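Local coordinates for UPF0237 protein SP_0238 (Streptococcus pneumoniae, PDB 1ZPV) that is of unknown function but forms a homodimer of ACT domains and may, like many of them, bind a small regulatory ligand, at residues 58-61 against 62-65; 65-68 against 69-73. One frame throughout, in Å; residues are numbered along the deposited sequence. Where two conformers were deposited one is given.

Both contacts are local and lie on one helix, 59-72, the second helix of the ACT domain's beta-alpha-beta-beta-alpha-beta chain. Contact 1 takes in the N-terminal end, where Asp-58 sits at the N-cap; contact 2 follows the same helix through its later turns, with segments 65-68 and 69-73. Their centres are about 11 Å apart, and Glu-65 belongs to both: its side chain lies along Tyr-61 in contact 1, while its carbonyl receives Phe-69 N in contact 2. The aromatic rings of Phe-59, in contact 1, and of Phe-66 and Phe-69, in contact 2, come down on the four-stranded antiparallel sheet.

Contact 1: residues 58-61 against 62-65; sequences DFTY and LRNE
Tyr-61 and Glu-65, one helical turn apart, lie side by side and point the same way. The CB of Glu-65 sits over one face of the Tyr-61 ring, 4.3 Å from its centroid and offset toward the rim, a CH-pi contact. CG of each residue stands anti to its own backbone N (chi1 173° for Tyr-61 and 180° for Glu-65), which sends both chains the same way; a bend at chi2 of Glu-65 then brings its carboxylate beside the tyrosine hydroxyl, the carboxylate plane 32° from the ring. The acid's OE2 makes its salt bridge to Lys-25.

In the apolar packing, Leu-62 CD1 lies over a face of the Phe-59 ring, 4.5 Å from CD1 of that ring. Both residues touch Met-4 on strand 4-12, and Phe-59 also reaches Ile-79 on strand 75-81.

Backbone bonds tie the same turns together: Leu-62 N reaches Asp-58 O at 3.0 Å, Arg-63 N meets Phe-59 O at 3.0 Å, and Glu-65 N meets Tyr-61 O at 2.8 Å. Asn-64 N to Thr-60 O is weak, but a water also donates to Thr-60 O, at 2.7 Å, and more weakly to Asn-64 OD1. At the start of the helix, Asp-58 OD1 accepts from Thr-60 N at 3.2 Å, a capping bond met from above the carboxylate plane. This is an N-capped amphipathic helix laid across the sheet of an ACT domain, a ferredoxin-like alpha+beta sandwich.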
loop_
_atom_site.group_PDB
_atom_site.type_symbol
_atom_site.label_atom_id
_atom_site.label_comp_id
_atom_site.label_asym_id
_atom_site.label_seq_id
_atom_site.Cartn_x
_atom_site.Cartn_y
_atom_site.Cartn_z
ATOM N N ASP C 58 -7.867 -26.636 0.077
ATOM C CA ASP C 58 -9.235 -26.239 0.180
ATOM C C ASP C 58 -9.212 -24.819 0.741
ATOM O O ASP C 58 -8.989 -24.645 1.920
ATOM C CB ASP C 58 -9.989 -27.194 1.124
ATOM C CG ASP C 58 -11.408 -26.776 1.374
ATOM O OD1 ASP C 58 -11.922 -25.911 0.633
ATOM O OD2 ASP C 58 -12.011 -27.283 2.339
ATOM N N PHE C 59 -9.417 -23.809 -0.114
ATOM C CA PHE C 59 -9.379 -22.420 0.355
ATOM C C PHE C 59 -10.503 -22.076 1.317
ATOM O O PHE C 59 -10.377 -21.113 2.062
ATOM C CB PHE C 59 -9.323 -21.410 -0.821
ATOM C CG PHE C 59 -7.964 -21.297 -1.410
ATOM C CD1 PHE C 59 -7.051 -20.365 -0.925
ATOM C CD2 PHE C 59 -7.549 -22.205 -2.379
ATOM C CE1 PHE C 59 -5.744 -20.318 -1.445
ATOM C CE2 PHE C 59 -6.259 -22.177 -2.912
ATOM C CZ PHE C 59 -5.352 -21.228 -2.454
ATOM N N THR C 60 -11.605 -22.840 1.300
ATOM C CA THR C 60 -12.666 -22.583 2.270
ATOM C C THR C 60 -12.113 -22.828 3.657
ATOM O O THR C 60 -12.248 -21.980 4.532
ATOM C CB THR C 60 -13.875 -23.454 2.023
ATOM O OG1 THR C 60 -14.253 -23.293 0.644
ATOM C CG2 THR C 60 -15.033 -23.076 2.947
ATOM N N TYR C 61 -11.473 -23.969 3.831
ATOM C CA TYR C 61 -10.827 -24.321 5.093
ATOM C C TYR C 61 -9.689 -23.367 5.448
ATOM O O TYR C 61 -9.630 -22.858 6.588
ATOM C CB TYR C 61 -10.316 -25.776 5.063
ATOM C CG TYR C 61 -9.496 -26.120 6.268
ATOM C CD1 TYR C 61 -10.055 -26.106 7.568
ATOM C CD2 TYR C 61 -8.153 -26.427 6.137
ATOM C CE1 TYR C 61 -9.263 -26.419 8.692
ATOM C CE2 TYR C 61 -7.378 -26.698 7.245
ATOM C CZ TYR C 61 -7.940 -26.711 8.504
ATOM O OH TYR C 61 -7.105 -27.007 9.569
ATOM N N LEU C 62 -8.812 -23.090 4.481
ATOM C CA LEU C 62 -7.633 -22.214 4.766
ATOM C C LEU C 62 -7.987 -20.791 5.202
ATOM O O LEU C 62 -7.326 -20.195 6.097
ATOM C CB LEU C 62 -6.652 -22.167 3.584
ATOM C CG LEU C 62 -6.000 -23.507 3.195
ATOM C CD1 LEU C 62 -5.249 -23.356 1.857
ATOM C CD2 LEU C 62 -5.070 -24.085 4.292
ATOM N N ARG C 63 -9.005 -20.234 4.565
ATOM C CA ARG C 63 -9.438 -18.884 4.882
ATOM C C ARG C 63 -9.911 -18.880 6.329
ATOM O O ARG C 63 -9.496 -18.029 7.123
ATOM C CB ARG C 63 -10.528 -18.398 3.926
ATOM C CG ARG C 63 -10.034 -18.159 2.517
ATOM C CD ARG C 63 -11.056 -17.442 1.641
ATOM N NE ARG C 63 -12.166 -18.305 1.212
ATOM C CZ ARG C 63 -13.343 -18.392 1.838
ATOM N NH1 ARG C 63 -13.573 -17.670 2.931
ATOM N NH2 ARG C 63 -14.297 -19.197 1.372
ATOM N N ASN C 64 -10.758 -19.848 6.670
ATOM C CA ASN C 64 -11.261 -19.958 8.039
ATOM C C ASN C 64 -10.152 -20.194 9.046
ATOM O O ASN C 64 -10.137 -19.579 10.111
ATOM C CB ASN C 64 -12.307 -21.076 8.169
ATOM C CG ASN C 64 -13.713 -20.606 7.746
ATOM O OD1 ASN C 64 -13.917 -19.443 7.405
ATOM N ND2 ASN C 64 -14.664 -21.525 7.744
ATOM N N GLU C 65 -9.260 -21.115 8.721
ATOM C CA GLU C 65 -8.156 -21.475 9.619
ATOM C C GLU C 65 -7.178 -20.315 9.856
ATOM O O GLU C 65 -6.767 -20.073 11.009
ATOM C CB GLU C 65 -7.440 -22.702 9.079
ATOM C CG GLU C 65 -6.286 -23.166 9.912
ATOM C CD GLU C 65 -6.702 -24.019 11.108
ATOM O OE1 GLU C 65 -7.915 -24.137 11.435
ATOM O OE2 GLU C 65 -5.774 -24.579 11.707
HETATM O O HOH W 1 -14.125 -20.004 4.418
#

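Contact 2: residues 65-68 against 69-73; sequences EFEA and FGQTL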
loop_
_atom_site.group_PDB
_atom_site.type_symbol
_atom_site.label_atom_id
_atom_site.label_comp_id
_atom_site.label_asym_id
_atom_site.label_seq_id
_atom_site.Cartn_x
_atom_site.Cartn_y
_atom_site.Cartn_z
ATOM N N GLU C 65 -9.260 -21.115 8.721
ATOM C CA GLU C 65 -8.156 -21.475 9.619
ATOM C C GLU C 65 -7.178 -20.315 9.856
ATOM O O GLU C 65 -6.767 -20.073 11.009
ATOM C CB GLU C 65 -7.440 -22.702 9.079
ATOM C CG GLU C 65 -6.286 -23.166 9.912
ATOM C CD GLU C 65 -6.702 -24.019 11.108
ATOM O OE1 GLU C 65 -7.915 -24.137 11.435
ATOM O OE2 GLU C 65 -5.774 -24.579 11.707
ATOM N N PHE C 66 -6.835 -19.575 8.800
ATOM C CA PHE C 66 -5.959 -18.411 8.959
ATOM C C PHE C 66 -6.605 -17.271 9.767
ATOM O O PHE C 66 -5.952 -16.656 10.603
ATOM C CB PHE C 66 -5.429 -17.937 7.593
ATOM C CG PHE C 66 -4.185 -18.683 7.143
ATOM C CD1 PHE C 66 -4.194 -19.478 6.010
ATOM C CD2 PHE C 66 -3.007 -18.578 7.857
ATOM C CE1 PHE C 66 -2.999 -20.141 5.588
ATOM C CE2 PHE C 66 -1.842 -19.235 7.466
ATOM C CZ PHE C 66 -1.825 -20.018 6.347
ATOM N N GLU C 67 -7.883 -17.040 9.546
ATOM C CA GLU C 67 -8.611 -16.019 10.296
ATOM C C GLU C 67 -8.695 -16.424 11.772
ATOM O O GLU C 67 -8.487 -15.607 12.677
ATOM C CB GLU C 67 -9.990 -15.788 9.665
ATOM C CG GLU C 67 -10.939 -14.951 10.526
ATOM C CD GLU C 67 -12.221 -14.617 9.799
ATOM O OE1 GLU C 67 -13.068 -15.529 9.570
ATOM O OE2 GLU C 67 -12.393 -13.422 9.466
ATOM N N ALA C 68 -8.983 -17.690 12.031
ATOM C CA ALA C 68 -9.039 -18.167 13.407
ATOM C C ALA C 68 -7.667 -18.072 14.093
ATOM O O ALA C 68 -7.585 -17.640 15.260
ATOM C CB ALA C 68 -9.573 -19.600 13.468
ATOM N N PHE C 69 -6.603 -18.489 13.390
ATOM C CA PHE C 69 -5.255 -18.385 13.935
ATOM C C PHE C 69 -4.845 -16.924 14.158
ATOM O O PHE C 69 -4.294 -16.570 15.216
ATOM C CB PHE C 69 -4.209 -19.077 13.053
ATOM C CG PHE C 69 -2.799 -18.917 13.583
ATOM C CD1 PHE C 69 -2.385 -19.628 14.696
ATOM C CD2 PHE C 69 -1.920 -17.989 13.001
ATOM C CE1 PHE C 69 -1.096 -19.442 15.233
ATOM C CE2 PHE C 69 -0.630 -17.808 13.498
ATOM C CZ PHE C 69 -0.213 -18.536 14.632
ATOM N N GLY C 70 -5.101 -16.083 13.152
ATOM C CA GLY C 70 -4.941 -14.620 13.271
ATOM C C GLY C 70 -5.509 -14.009 14.551
ATOM O O GLY C 70 -4.863 -13.206 15.220
ATOM N N GLN C 71 -6.729 -14.392 14.886
ATOM C CA GLN C 71 -7.358 -13.935 16.142
ATOM C C GLN C 71 -6.576 -14.285 17.385
ATOM O O GLN C 71 -6.581 -13.513 18.330
ATOM C CB GLN C 71 -8.793 -14.450 16.270
ATOM C CG GLN C 71 -9.701 -13.886 15.172
ATOM C CD GLN C 71 -11.104 -14.476 15.186
ATOM O OE1 GLN C 71 -11.331 -15.573 15.712
ATOM N NE2 GLN C 71 -12.053 -13.758 14.585
ATOM N N THR C 72 -5.893 -15.434 17.401
ATOM C CA THR C 72 -5.125 -15.782 18.587
ATOM C C THR C 72 -3.975 -14.799 18.789
ATOM O O THR C 72 -3.524 -14.603 19.911
ATOM C CB THR C 72 -4.589 -17.233 18.581
ATOM O OG1 THR C 72 -3.570 -17.365 17.574
ATOM C CG2 THR C 72 -5.742 -18.243 18.348
ATOM N N LEU C 73 -3.519 -14.180 17.699
ATOM C CA LEU C 73 -2.380 -13.267 17.746
ATOM C C LEU C 73 -2.777 -11.787 17.652
ATOM O O LEU C 73 -1.892 -10.927 17.626
ATOM C CB LEU C 73 -1.410 -13.603 16.609
ATOM C CG LEU C 73 -0.638 -14.934 16.648
ATOM C CD1 LEU C 73 0.418 -14.911 15.540
ATOM C CD2 LEU C 73 0.021 -15.246 18.020
HETATM O O HOH W 2 -9.287 -17.940 17.141
#
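Three carbonyls of 65-68 each receive an amide from the following turn. Phe-69 N bonds to Glu-65 O at 2.9 Å, Gly-70 N to Phe-66 O at 2.7 Å and Gln-71 N to Glu-67 O at 3.1 Å. Glu-67 O is flanked as well by the CG of Gln-71, 3.3 Å away; that side chain starts beside its own backbone N and then runs out extended. Its amide oxygen, OE1, takes a weak bond from a water that donates far more closely, at 2.6 Å, to Ala-68 O, so the water joins the last residue of 65-68 to the Gln-71 side chain.

In the ACT fold this is the C-terminal part of the second helix, just ahead of strand 75-81. Phe-66 and Phe-69 both lie on Ile-77 of that strand and also touch Lys-25 of helix 18-28.

Phe-69 O is shared. The hydroxyl of Thr-72 donates to it at 2.6 Å, in the carbonyl plane and on a lone pair, and Thr-72 N adds a weak bond. A chi1 of 69° sets OG1 between the backbone N and the carbonyl carbon, turned back toward the preceding turn, while CG2 packs 3.6 Å from Ala-68 O. Next along, Gly-70 O accepts from Leu-73 N.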